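Long-range contacts in choline binding protein PCPA (PDB 4CP6), which is a choline-binding surface protein and vaccine antigen of the pneumococcus, probably held on the cell wall through choline and presenting a leucine-rich repeat domain: residues 178-183 with 201-206; 213-218 with 239-244. One frame throughout, in Å; residues are numbered along the deposited sequence. Where two conformers were deposited one is given.

Contact 1. Residues 178-183 with 201-206; sequences ISHEAF and LGSNLF
The rings of F183 and F206 lie alongside each other, planes 26° apart but slid so far that they barely overlap, their centroids 6.0 Å apart. The F206 ring is met by CD2 of F183, 3.7 Å from its CE1, and by CB of F183, 3.7 Å from its CD1. Each ring has the preceding residue over the centre of one face: CB of A182 above F183, CG of L205 above F206. At the partly exposed end of the contact, CG of E181 sits over the centre of the H180 imidazole, whose edge has CB of S203 in its plane; the same CG lies 3.8 Å from CB of N204. The N204 amide oxygen is hydrogen-bonded to S262 OG. L205 packs from its own loop against the 178-183 loop. With its CG anti to the backbone N (chi1 -173°) the side chain turns back, and its CD1 reaches CG2 of I178 at 3.7 Å while also meeting CB of A182 and CD2 of F183. I178 and L201 run side by side in the same direction and touch through CD2 of the leucine.

Three backbone bonds tie the loops together. G202 N gives a fairly straight bond of 2.8 Å to I178 O; E181 N binds S203 O, and F183 N reaches L205 O at 2.9 Å with a more bent N-H (136°). The type II turn of S179 to A182 holds E181 N toward the next loop, and G202 fits where a CB would run into H180 N. This is the stacking of successive coils in a leucine-rich repeat solenoid. I178 and L201 pair in parallel in strands 177-178 and 200-201, A182 bonds back to F158 of the preceding loop, and strand 191-194 receives I178, F183, L201 and F206 through L192 and L194.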
ATOM      1  N   ILE A 178      -1.155   5.210  11.545  1.00 11.18           N
ATOM      2  CA  ILE A 178      -1.946   4.793  10.375  1.00  9.82           C
ATOM      3  C   ILE A 178      -1.287   3.498   9.946  1.00 10.73           C
ATOM      4  O   ILE A 178      -0.104   3.495   9.582  1.00 11.00           O
ATOM      5  CB  ILE A 178      -1.979   5.812   9.228  1.00 11.05           C
ATOM      6  CG1 ILE A 178      -2.360   7.208   9.739  1.00 11.52           C
ATOM      7  CG2 ILE A 178      -2.947   5.308   8.161  1.00 12.73           C
ATOM      8  CD1 ILE A 178      -2.372   8.290   8.630  1.00 12.77           C
ATOM      9  N   SER A 179      -2.036   2.393   9.991  1.00  9.21           N
ATOM     10  CA  SER A 179      -1.506   1.067   9.748  0.50  8.07           C
ATOM     11  C   SER A 179      -1.308   0.689   8.265  1.00 10.20           C
ATOM     12  O   SER A 179      -1.706   1.397   7.338  1.00 10.64           O
ATOM     13  CB  SER A 179      -2.398   0.060  10.458  0.50  9.71           C
ATOM     14  OG  SER A 179      -1.777  -1.206  10.559  0.50  9.12           O
ATOM     15  N   HIS A 180      -0.686  -0.461   8.077  1.00  9.87           N
ATOM     16  CA  HIS A 180      -0.355  -1.102   6.810  1.00 10.03           C
ATOM     17  C   HIS A 180      -1.519  -1.002   5.822  1.00 10.46           C
ATOM     18  O   HIS A 180      -2.657  -1.361   6.142  1.00 10.17           O
ATOM     19  CB  HIS A 180      -0.062  -2.588   7.127  1.00 11.15           C
ATOM     20  CG  HIS A 180       0.341  -3.506   6.006  1.00 16.03           C
ATOM     21  ND1 HIS A 180      -0.505  -4.509   5.545  1.00 19.14           N
ATOM     22  CD2 HIS A 180       1.544  -3.636   5.401  1.00 17.95           C
ATOM     23  CE1 HIS A 180       0.208  -5.192   4.645  1.00 18.14           C
ATOM     24  NE2 HIS A 180       1.448  -4.714   4.540  1.00 19.04           N
ATOM     25  N   GLU A 181      -1.235  -0.532   4.599  1.00  9.67           N
ATOM     26  CA  GLU A 181      -2.193  -0.503   3.485  1.00  9.57           C
ATOM     27  C   GLU A 181      -3.495   0.214   3.787  1.00 10.69           C
ATOM     28  O   GLU A 181      -4.485  -0.017   3.078  1.00  9.82           O
ATOM     29  CB  GLU A 181      -2.475  -1.934   2.972  1.00 11.21           C
ATOM     30  CG  GLU A 181      -1.185  -2.602   2.497  1.00 11.21           C
ATOM     31  CD  GLU A 181      -1.298  -3.898   1.733  1.00 21.39           C
ATOM     32  OE1 GLU A 181      -2.406  -4.190   1.244  1.00 21.78           O
ATOM     33  OE2 GLU A 181      -0.248  -4.540   1.496  1.00 18.84           O
ATOM     34  N   ALA A 182      -3.493   1.157   4.736  1.00  8.96           N
ATOM     35  CA  ALA A 182      -4.767   1.834   5.055  1.00  8.81           C
ATOM     36  C   ALA A 182      -5.360   2.584   3.874  1.00 10.64           C
ATOM     37  O   ALA A 182      -6.588   2.719   3.802  1.00 10.80           O
ATOM     38  CB  ALA A 182      -4.603   2.763   6.233  1.00 10.80           C
ATOM     39  N   PHE A 183      -4.493   3.091   2.976  1.00  9.38           N
ATOM     40  CA  PHE A 183      -4.929   3.897   1.829  1.00  8.98           C
ATOM     41  C   PHE A 183      -4.522   3.232   0.529  1.00 11.41           C
ATOM     42  O   PHE A 183      -4.145   3.915  -0.437  1.00 11.08           O
ATOM     43  CB  PHE A 183      -4.314   5.318   1.933  1.00 10.24           C
ATOM     44  CG  PHE A 183      -4.602   6.040   3.233  1.00 11.49           C
ATOM     45  CD1 PHE A 183      -5.894   6.096   3.747  1.00 14.36           C
ATOM     46  CD2 PHE A 183      -3.581   6.672   3.937  1.00 12.33           C
ATOM     47  CE1 PHE A 183      -6.147   6.726   4.980  1.00 13.79           C
ATOM     48  CE2 PHE A 183      -3.851   7.347   5.137  1.00 14.43           C
ATOM     49  CZ  PHE A 183      -5.121   7.351   5.654  1.00 12.12           C
ATOM     50  N   LEU A 201       3.650   5.195  10.491  1.00  9.88           N
ATOM     51  CA  LEU A 201       2.956   4.749   9.279  1.00 10.24           C
ATOM     52  C   LEU A 201       3.335   3.324   9.004  1.00 11.59           C
ATOM     53  O   LEU A 201       4.526   3.010   8.989  1.00 11.80           O
ATOM     54  CB  LEU A 201       3.330   5.598   8.040  1.00  9.74           C
ATOM     55  CG  LEU A 201       2.976   7.055   8.129  1.00 11.71           C
ATOM     56  CD1 LEU A 201       3.506   7.805   6.920  1.00 13.69           C
ATOM     57  CD2 LEU A 201       1.470   7.292   8.258  1.00 12.02           C
ATOM     58  N   GLY A 202       2.345   2.472   8.787  1.00 10.55           N
ATOM     59  CA  GLY A 202       2.628   1.089   8.435  1.00  9.62           C
ATOM     60  C   GLY A 202       3.125   0.988   7.005  1.00 12.48           C
ATOM     61  O   GLY A 202       3.156   1.976   6.260  1.00 13.15           O
ATOM     62  N   SER A 203       3.549  -0.196   6.638  1.00  9.88           N
ATOM     63  CA  SER A 203       4.125  -0.374   5.298  1.00 10.22           C
ATOM     64  C   SER A 203       3.053  -0.394   4.209  1.00 11.01           C
ATOM     65  O   SER A 203       1.862  -0.650   4.455  1.00 10.46           O
ATOM     66  CB  SER A 203       4.935  -1.665   5.237  1.00 13.73           C
ATOM     67  OG  SER A 203       4.054  -2.726   5.526  1.00 19.00           O
ATOM     68  N   ASN A 204       3.486  -0.101   2.966  1.00 11.49           N
ATOM     69  CA  ASN A 204       2.641  -0.174   1.769  1.00 11.72           C
ATOM     70  C   ASN A 204       1.372   0.611   1.935  1.00 12.12           C
ATOM     71  O   ASN A 204       0.301   0.183   1.503  1.00 11.31           O
ATOM     72  CB  ASN A 204       2.348  -1.644   1.431  1.00 12.45           C
ATOM     73  CG  ASN A 204       3.623  -2.413   1.281  1.00 17.08           C
ATOM     74  OD1 ASN A 204       4.675  -1.801   1.021  1.00 17.68           O
ATOM     75  ND2 ASN A 204       3.525  -3.717   1.381  1.00 19.43           N
ATOM     76  N   LEU A 205       1.499   1.792   2.549  1.00 10.31           N
ATOM     77  CA  LEU A 205       0.336   2.593   2.892  1.00 11.07           C
ATOM     78  C   LEU A 205      -0.552   2.908   1.715  1.00 11.41           C
ATOM     79  O   LEU A 205      -1.772   2.987   1.883  1.00 10.52           O
ATOM     80  CB  LEU A 205       0.809   3.893   3.565  1.00 12.36           C
ATOM     81  CG  LEU A 205      -0.229   4.808   4.138  1.00 14.85           C
ATOM     82  CD1 LEU A 205      -1.118   4.104   5.163  1.00 15.05           C
ATOM     83  CD2 LEU A 205       0.434   5.999   4.823  1.00 15.72           C
ATOM     84  N   PHE A 206       0.072   3.108   0.546  1.00  9.88           N
ATOM     85  CA  PHE A 206      -0.628   3.490  -0.666  1.00  9.30           C
ATOM     86  C   PHE A 206      -0.537   2.391  -1.736  1.00 10.73           C
ATOM     87  O   PHE A 206      -0.658   2.688  -2.924  1.00 10.63           O
ATOM     88  CB  PHE A 206      -0.025   4.795  -1.188  1.00 11.30           C
ATOM     89  CG  PHE A 206      -0.083   5.900  -0.155  1.00 10.60           C
ATOM     90  CD1 PHE A 206      -1.282   6.522   0.149  1.00 12.30           C
ATOM     91  CD2 PHE A 206       1.071   6.345   0.483  1.00 11.66           C
ATOM     92  CE1 PHE A 206      -1.342   7.542   1.108  1.00 13.55           C
ATOM     93  CE2 PHE A 206       1.010   7.373   1.441  1.00 13.48           C
ATOM     94  CZ  PHE A 206      -0.196   7.977   1.720  1.00 12.99           C
TER

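Contact 2. Residues 213-218 with 239-244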
ATOM      1  N   LYS A 213      -1.555  12.910  -6.313  1.00 11.66           N
ATOM      2  CA  LYS A 213      -0.628  13.855  -6.938  1.00 11.76           C
ATOM      3  C   LYS A 213       0.369  14.379  -5.901  1.00 13.79           C
ATOM      4  O   LYS A 213       1.501  14.719  -6.246  1.00 13.85           O
ATOM      5  CB  LYS A 213      -1.423  15.035  -7.530  1.00 12.99           C
ATOM      6  CG  LYS A 213      -2.272  14.633  -8.719  1.00 13.97           C
ATOM      7  CD  LYS A 213      -3.125  15.808  -9.233  1.00 16.69           C
ATOM      8  CE  LYS A 213      -3.946  15.349 -10.423  1.00 19.46           C
ATOM      9  NZ  LYS A 213      -4.798  16.450 -10.960  1.00 26.33           N
ATOM     10  N   HIS A 214      -0.059  14.444  -4.636  1.00 12.46           N
ATOM     11  CA  HIS A 214       0.813  14.943  -3.584  1.00 13.73           C
ATOM     12  C   HIS A 214       0.312  14.480  -2.232  1.00 14.85           C
ATOM     13  O   HIS A 214      -0.894  14.345  -1.994  1.00 14.21           O
ATOM     14  CB  HIS A 214       1.031  16.497  -3.640  1.00 16.98           C
ATOM     15  CG  HIS A 214      -0.209  17.327  -3.527  1.00 20.27           C
ATOM     16  ND1 HIS A 214      -0.970  17.650  -4.643  1.00 22.64           N
ATOM     17  CD2 HIS A 214      -0.745  17.942  -2.444  1.00 20.41           C
ATOM     18  CE1 HIS A 214      -1.970  18.404  -4.198  1.00 21.19           C
ATOM     19  NE2 HIS A 214      -1.876  18.614  -2.885  1.00 21.64           N
ATOM     20  N   VAL A 215       1.265  14.154  -1.371  1.00 12.84           N
ATOM     21  CA  VAL A 215       1.002  13.802   0.028  1.00 12.03           C
ATOM     22  C   VAL A 215       1.680  14.918   0.823  1.00 16.37           C
ATOM     23  O   VAL A 215       2.895  15.089   0.727  1.00 16.83           O
ATOM     24  CB  VAL A 215       1.533  12.397   0.421  1.00 15.15           C
ATOM     25  CG1 VAL A 215       1.304  12.152   1.918  1.00 15.71           C
ATOM     26  CG2 VAL A 215       0.872  11.296  -0.428  1.00 14.74           C
ATOM     27  N   ASP A 216       0.889  15.698   1.547  1.00 13.64           N
ATOM     28  CA  ASP A 216       1.390  16.815   2.366  1.00 13.34           C
ATOM     29  C   ASP A 216       1.539  16.384   3.821  1.00 13.77           C
ATOM     30  O   ASP A 216       0.927  15.398   4.245  1.00 12.53           O
ATOM     31  CB  ASP A 216       0.418  18.016   2.282  1.00 15.05           C
ATOM     32  CG  ASP A 216       0.229  18.632   0.908  1.00 24.26           C
ATOM     33  OD1 ASP A 216       0.883  18.174  -0.036  1.00 24.58           O
ATOM     34  OD2 ASP A 216      -0.582  19.578   0.788  1.00 26.41           O
ATOM     35  N   VAL A 217       2.370  17.109   4.575  1.00 13.04           N
ATOM     36  CA  VAL A 217       2.604  16.825   5.984  1.00 11.58           C
ATOM     37  C   VAL A 217       2.438  18.141   6.728  1.00 13.35           C
ATOM     38  O   VAL A 217       3.101  19.140   6.372  1.00 14.31           O
ATOM     39  CB  VAL A 217       4.004  16.236   6.221  1.00 13.28           C
ATOM     40  CG1 VAL A 217       4.290  16.110   7.712  1.00 14.17           C
ATOM     41  CG2 VAL A 217       4.159  14.881   5.550  1.00 12.67           C
ATOM     42  N   GLU A 218       1.537  18.173   7.702  1.00 12.28           N
ATOM     43  CA  GLU A 218       1.268  19.389   8.464  1.00 12.36           C
ATOM     44  C   GLU A 218       2.557  19.897   9.103  1.00 15.05           C
ATOM     45  O   GLU A 218       3.387  19.114   9.571  1.00 13.53           O
ATOM     46  CB  GLU A 218       0.239  19.116   9.547  1.00 13.61           C
ATOM     47  CG  GLU A 218      -0.276  20.367  10.237  1.00 16.59           C
ATOM     48  CD  GLU A 218      -1.410  20.166  11.224  1.00 19.34           C
ATOM     49  OE1 GLU A 218      -1.695  19.008  11.557  1.00 15.93           O
ATOM     50  OE2 GLU A 218      -2.044  21.160  11.647  1.00 19.65           O
ATOM     51  N   LEU A 239      12.666   7.305   1.725  1.00 10.96           N
ATOM     52  CA  LEU A 239      11.715   7.851   0.778  1.00  9.94           C
ATOM     53  C   LEU A 239      10.551   6.862   0.868  1.00 11.35           C
ATOM     54  O   LEU A 239      10.672   5.696   0.459  1.00 11.15           O
ATOM     55  CB  LEU A 239      12.308   7.976  -0.642  1.00  9.86           C
ATOM     56  CG  LEU A 239      11.460   8.770  -1.616  1.00 12.26           C
ATOM     57  CD1 LEU A 239      12.321   9.215  -2.827  1.00 13.08           C
ATOM     58  CD2 LEU A 239      10.193   7.982  -2.083  1.00 13.36           C
ATOM     59  N   ILE A 240       9.443   7.320   1.479  1.00  9.45           N
ATOM     60  CA  ILE A 240       8.327   6.436   1.757  1.00  9.50           C
ATOM     61  C   ILE A 240       7.397   6.315   0.553  1.00 10.65           C
ATOM     62  O   ILE A 240       7.005   5.199   0.198  1.00 10.48           O
ATOM     63  CB  ILE A 240       7.572   6.914   3.020  1.00 10.63           C
ATOM     64  CG1 ILE A 240       8.524   6.909   4.237  1.00 10.93           C
ATOM     65  CG2 ILE A 240       6.324   6.026   3.313  1.00 10.79           C
ATOM     66  CD1 ILE A 240       7.956   7.596   5.485  1.00 13.07           C
ATOM     67  N   TYR A 241       6.986   7.451  -0.034  1.00  9.69           N
ATOM     68  CA  TYR A 241       6.048   7.368  -1.144  1.00 10.02           C
ATOM     69  C   TYR A 241       6.190   8.512  -2.097  1.00  9.87           C
ATOM     70  O   TYR A 241       6.109   9.679  -1.685  1.00 11.20           O
ATOM     71  CB  TYR A 241       4.595   7.254  -0.642  1.00 10.38           C
ATOM     72  CG  TYR A 241       3.628   7.019  -1.787  1.00  8.89           C
ATOM     73  CD1 TYR A 241       3.743   5.892  -2.606  1.00  9.96           C
ATOM     74  CD2 TYR A 241       2.636   7.950  -2.094  1.00 10.37           C
ATOM     75  CE1 TYR A 241       2.887   5.695  -3.686  1.00 10.40           C
ATOM     76  CE2 TYR A 241       1.743   7.735  -3.137  1.00 10.44           C
ATOM     77  CZ  TYR A 241       1.883   6.620  -3.944  1.00 10.88           C
ATOM     78  OH  TYR A 241       1.044   6.444  -5.028  1.00 11.55           O
ATOM     79  N   TYR A 242       6.364   8.179  -3.400  1.00 10.35           N
ATOM     80  CA  TYR A 242       6.412   9.150  -4.479  1.00 10.79           C
ATOM     81  C   TYR A 242       5.039   9.059  -5.154  1.00 11.29           C
ATOM     82  O   TYR A 242       4.708   8.015  -5.749  1.00 11.16           O
ATOM     83  CB  TYR A 242       7.519   8.762  -5.436  1.00 11.17           C
ATOM     84  CG  TYR A 242       7.774   9.825  -6.488  1.00 11.49           C
ATOM     85  CD1 TYR A 242       6.991   9.897  -7.639  1.00 13.77           C
ATOM     86  CD2 TYR A 242       8.847  10.703  -6.371  1.00 11.68           C
ATOM     87  CE1 TYR A 242       7.252  10.840  -8.631  1.00 14.64           C
ATOM     88  CE2 TYR A 242       9.121  11.643  -7.362  1.00 12.56           C
ATOM     89  CZ  TYR A 242       8.312  11.719  -8.476  1.00 15.15           C
ATOM     90  OH  TYR A 242       8.616  12.624  -9.465  1.00 16.87           O
ATOM     91  N   PRO A 243       4.198  10.110  -5.086  1.00  9.94           N
ATOM     92  CA  PRO A 243       2.839   9.991  -5.655  1.00 10.29           C
ATOM     93  C   PRO A 243       2.808   9.554  -7.102  1.00 12.13           C
ATOM     94  O   PRO A 243       3.549  10.112  -7.902  1.00 12.57           O
ATOM     95  CB  PRO A 243       2.231  11.377  -5.447  1.00 12.02           C
ATOM     96  CG  PRO A 243       2.959  11.883  -4.210  1.00 15.54           C
ATOM     97  CD  PRO A 243       4.392  11.395  -4.397  1.00 12.13           C
ATOM     98  N   SER A 244       1.954   8.567  -7.439  1.00 10.99           N
ATOM     99  CA  SER A 244       1.941   8.020  -8.787  1.00 10.81           C
ATOM    100  C   SER A 244       1.619   9.064  -9.835  1.00 13.45           C
ATOM    101  O   SER A 244       2.041   8.915 -10.999  1.00 13.09           O
ATOM    102  CB  SER A 244       0.978   6.841  -8.913  1.00 12.07           C
ATOM    103  OG  SER A 244      -0.387   7.230  -8.814  1.00 11.82           O
TER
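P243 meets the backbone of K213 and H214 directly: its CB lies 3.5 Å from K213 O, and its CG 3.8 Å from H214 CA. Beside it, V215 sends CG2 to the rim of the Y241 ring, near the ring plane, at 4.1 Å from CD2. The valine and tyrosine side chains cross at about a right angle. In V215, CG2 stands anti to the carbonyl carbon and CG1 anti to the backbone N (chi1 176°), which leaves CG2 as the branch facing the tyrosine. No hydrogen bond spans the two segments; the contact is made by van der Waals packing of the proline on backbone and of V215 on the tyrosine ring.

One face of the Y241 ring carries P243 N, offset toward the rim, and the phenol oxygen accepts a weak bond from S244 N. Farther out, F206 stacks with Y241, and L212 also touches it. A classic beta bulge places both I240 and Y241 opposite L231. Strand 214-217 pairs in parallel with 191-194, whereas 238-241 lies between 230-233, its antiparallel partner, and 259-260, its parallel one; the contact therefore joins two different sheets of the solenoid.

Contacts 1 and 2 follow one another along the chain, with centres about 13 Å apart, and they meet through F206. Its CD2 lies 3.4 Å from CD2 of Y241 in the ring stack, and its CZ reaches CG2 of V215 at 4.1 Å, so the aromatic end of the 201-206 loop touches both segments of contact 2. Between them they mark a change in the solenoid: the sheet running through 177-178 and 200-201 ends within this chain at 200-201, and a new one takes up the parallel stacking with 238-241 on 259-260. The hydrogen bond between N204 OD1 and S262 OG also spans this join.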